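Local coordinates for DUF1902 domain-containing protein (Thermus thermophilus, PDB 1WV8) that is of unknown function but forms a small two-chain assembly and probably belongs to a family related to the MetJ/Arc-type repressors, at residues K5-W10 with R63-R68. Sequence-based numbering, arbitrary orientation.
Sequences KVQALW and RLEATR
Val6 sits between Arg63 and Glu65 in a parallel beta ladder that joins the first and last strands of this small alpha/beta fold. Val6 N donates to Arg63 O (3.0 Å), Glu65 N answers to Val6 O, and Ala8 N reaches Glu65 O (2.8 Å). One step further the strands splay, and a water takes over the ladder: it donates to Ala8 O (2.6 Å) and accepts from Thr67 N.

On the face carrying Lys5, Gln7, Arg63 and Glu65, the Gln7 and Glu65 side chains run side by side, their amide and carboxylate planes turned 47° apart. Gln7 bends at chi2 (83°), which swings NE2 back to Glu65 OE1, met nearly along its C-O axis at 3.1 Å with the oxygen close to the amide plane. With an alanine here, Glu65 OE1 is likely to lose this donor and its carboxylate to become freer to turn. Segment 63-68 also pairs antiparallel with a strand of the second subunit, where Glu65 OE2 comes close to Glu65 OE2 of that subunit, and Arg63 of the second subunit offers it a long, weak ion pair.

On the other face of the sheet, Leu64 and Ala8 pack on helix 34-51, Leu64 against Leu38 and Leu41, Ala8 against Leu34 and Leu37. Between the strands, Leu64 CD2 touches Ala8 CB at 3.5 Å and lies 3.2 Å from Val6 O.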
loop_
_atom_site.group_PDB
_atom_site.type_symbol
_atom_site.label_atom_id
_atom_site.label_comp_id
_atom_site.label_asym_id
_atom_site.label_seq_id
_atom_site.Cartn_x
_atom_site.Cartn_y
_atom_site.Cartn_z
ATOM N N LYS A 5 4.527 8.038 4.716
ATOM C CA LYS A 5 4.687 6.875 3.867
ATOM C C LYS A 5 5.384 5.756 4.628
ATOM O O LYS A 5 6.452 5.955 5.203
ATOM C CB LYS A 5 5.488 7.262 2.624
ATOM C CG LYS A 5 4.841 8.384 1.820
ATOM C CD LYS A 5 5.650 8.712 0.575
ATOM C CE LYS A 5 5.040 9.875 -0.191
ATOM N NZ LYS A 5 5.822 10.208 -1.420
ATOM N N VAL A 6 4.759 4.585 4.635
ATOM C CA VAL A 6 5.299 3.403 5.300
ATOM C C VAL A 6 5.315 2.247 4.307
ATOM O O VAL A 6 4.289 1.930 3.685
ATOM C CB VAL A 6 4.430 2.991 6.505
ATOM C CG1 VAL A 6 4.967 1.701 7.144
ATOM C CG2 VAL A 6 4.405 4.119 7.520
ATOM N N GLN A 7 6.475 1.616 4.143
ATOM C CA GLN A 7 6.560 0.493 3.226
ATOM C C GLN A 7 6.328 -0.827 3.942
ATOM O O GLN A 7 6.777 -1.026 5.073
ATOM C CB GLN A 7 7.911 0.441 2.525
ATOM C CG GLN A 7 8.169 1.549 1.537
ATOM C CD GLN A 7 8.674 2.806 2.202
ATOM O OE1 GLN A 7 9.643 2.768 2.951
ATOM N NE2 GLN A 7 8.025 3.935 1.922
ATOM N N ALA A 8 5.619 -1.724 3.268
ATOM C CA ALA A 8 5.352 -3.051 3.798
ATOM C C ALA A 8 6.165 -3.940 2.884
ATOM O O ALA A 8 5.928 -3.975 1.678
ATOM C CB ALA A 8 3.877 -3.398 3.692
ATOM N N LEU A 9 7.142 -4.627 3.462
ATOM C CA LEU A 9 8.024 -5.500 2.696
ATOM C C LEU A 9 7.678 -6.946 3.023
ATOM O O LEU A 9 7.604 -7.328 4.195
ATOM C CB LEU A 9 9.473 -5.177 3.070
ATOM C CG LEU A 9 9.742 -3.669 3.055
ATOM C CD1 LEU A 9 10.969 -3.352 3.867
ATOM C CD2 LEU A 9 9.886 -3.195 1.627
ATOM N N TRP A 10 7.443 -7.753 1.992
ATOM C CA TRP A 10 7.078 -9.141 2.239
ATOM C C TRP A 10 8.298 -10.007 2.545
ATOM O O TRP A 10 9.270 -10.022 1.793
ATOM C CB TRP A 10 6.333 -9.715 1.042
ATOM C CG TRP A 10 6.074 -11.196 1.150
ATOM C CD1 TRP A 10 6.508 -12.170 0.288
ATOM C CD2 TRP A 10 5.285 -11.862 2.142
ATOM N NE1 TRP A 10 6.031 -13.394 0.679
ATOM C CE2 TRP A 10 5.277 -13.238 1.816
ATOM C CE3 TRP A 10 4.580 -11.430 3.277
ATOM C CZ2 TRP A 10 4.586 -14.193 2.582
ATOM C CZ3 TRP A 10 3.891 -12.381 4.040
ATOM C CH2 TRP A 10 3.902 -13.744 3.686
ATOM N N ARG A 63 0.060 6.252 4.818
ATOM C CA ARG A 63 -0.011 5.607 3.500
ATOM C C ARG A 63 0.857 4.334 3.480
ATOM O O ARG A 63 2.086 4.401 3.377
ATOM C CB ARG A 63 0.456 6.557 2.389
ATOM C CG ARG A 63 0.291 5.974 0.978
ATOM C CD ARG A 63 0.789 6.921 -0.111
ATOM N NE ARG A 63 0.083 8.202 -0.128
ATOM C CZ ARG A 63 0.363 9.199 -0.967
ATOM N NH1 ARG A 63 1.336 9.060 -1.858
ATOM N NH2 ARG A 63 -0.317 10.338 -0.908
ATOM N N LEU A 64 0.217 3.176 3.608
ATOM C CA LEU A 64 0.930 1.901 3.581
ATOM C C LEU A 64 1.136 1.499 2.127
ATOM O O LEU A 64 0.171 1.346 1.374
ATOM C CB LEU A 64 0.128 0.822 4.285
ATOM C CG LEU A 64 0.879 -0.211 5.139
ATOM C CD1 LEU A 64 0.112 -1.520 5.080
ATOM C CD2 LEU A 64 2.304 -0.413 4.656
ATOM N N GLU A 65 2.398 1.323 1.741
ATOM C CA GLU A 65 2.747 0.969 0.370
ATOM C C GLU A 65 3.341 -0.435 0.248
ATOM O O GLU A 65 4.201 -0.827 1.033
ATOM C CB GLU A 65 3.744 1.991 -0.178
ATOM C CG GLU A 65 3.231 3.433 -0.118
ATOM C CD GLU A 65 4.335 4.459 -0.321
ATOM O OE1 GLU A 65 5.330 4.405 0.437
ATOM O OE2 GLU A 65 4.206 5.318 -1.227
ATOM N N ALA A 66 2.873 -1.184 -0.744
ATOM C CA ALA A 66 3.362 -2.532 -0.994
ATOM C C ALA A 66 3.674 -2.622 -2.473
ATOM O O ALA A 66 2.793 -2.394 -3.312
ATOM C CB ALA A 66 2.304 -3.572 -0.618
ATOM N N THR A 67 4.922 -2.954 -2.799
ATOM C CA THR A 67 5.331 -3.050 -4.190
ATOM C C THR A 67 5.441 -4.484 -4.691
ATOM O O THR A 67 5.838 -5.396 -3.961
ATOM C CB THR A 67 6.665 -2.308 -4.428
ATOM O OG1 THR A 67 6.536 -0.941 -4.003
ATOM C CG2 THR A 67 7.031 -2.328 -5.906
ATOM N N ARG A 68 5.066 -4.663 -5.954
ATOM C CA ARG A 68 5.097 -5.954 -6.615
ATOM C C ARG A 68 5.709 -5.757 -7.996
ATOM O O ARG A 68 5.351 -4.832 -8.728
ATOM C CB ARG A 68 3.679 -6.504 -6.766
ATOM C CG ARG A 68 3.590 -7.905 -7.341
ATOM C CD ARG A 68 2.891 -8.850 -6.369
ATOM N NE ARG A 68 2.378 -10.033 -7.058
ATOM C CZ ARG A 68 1.734 -11.042 -6.461
ATOM N NH1 ARG A 68 1.566 -11.050 -5.143
ATOM N NH2 ARG A 68 1.521 -12.162 -7.149
HETATM O O HOH W 1 6.480 -4.083 -0.865
#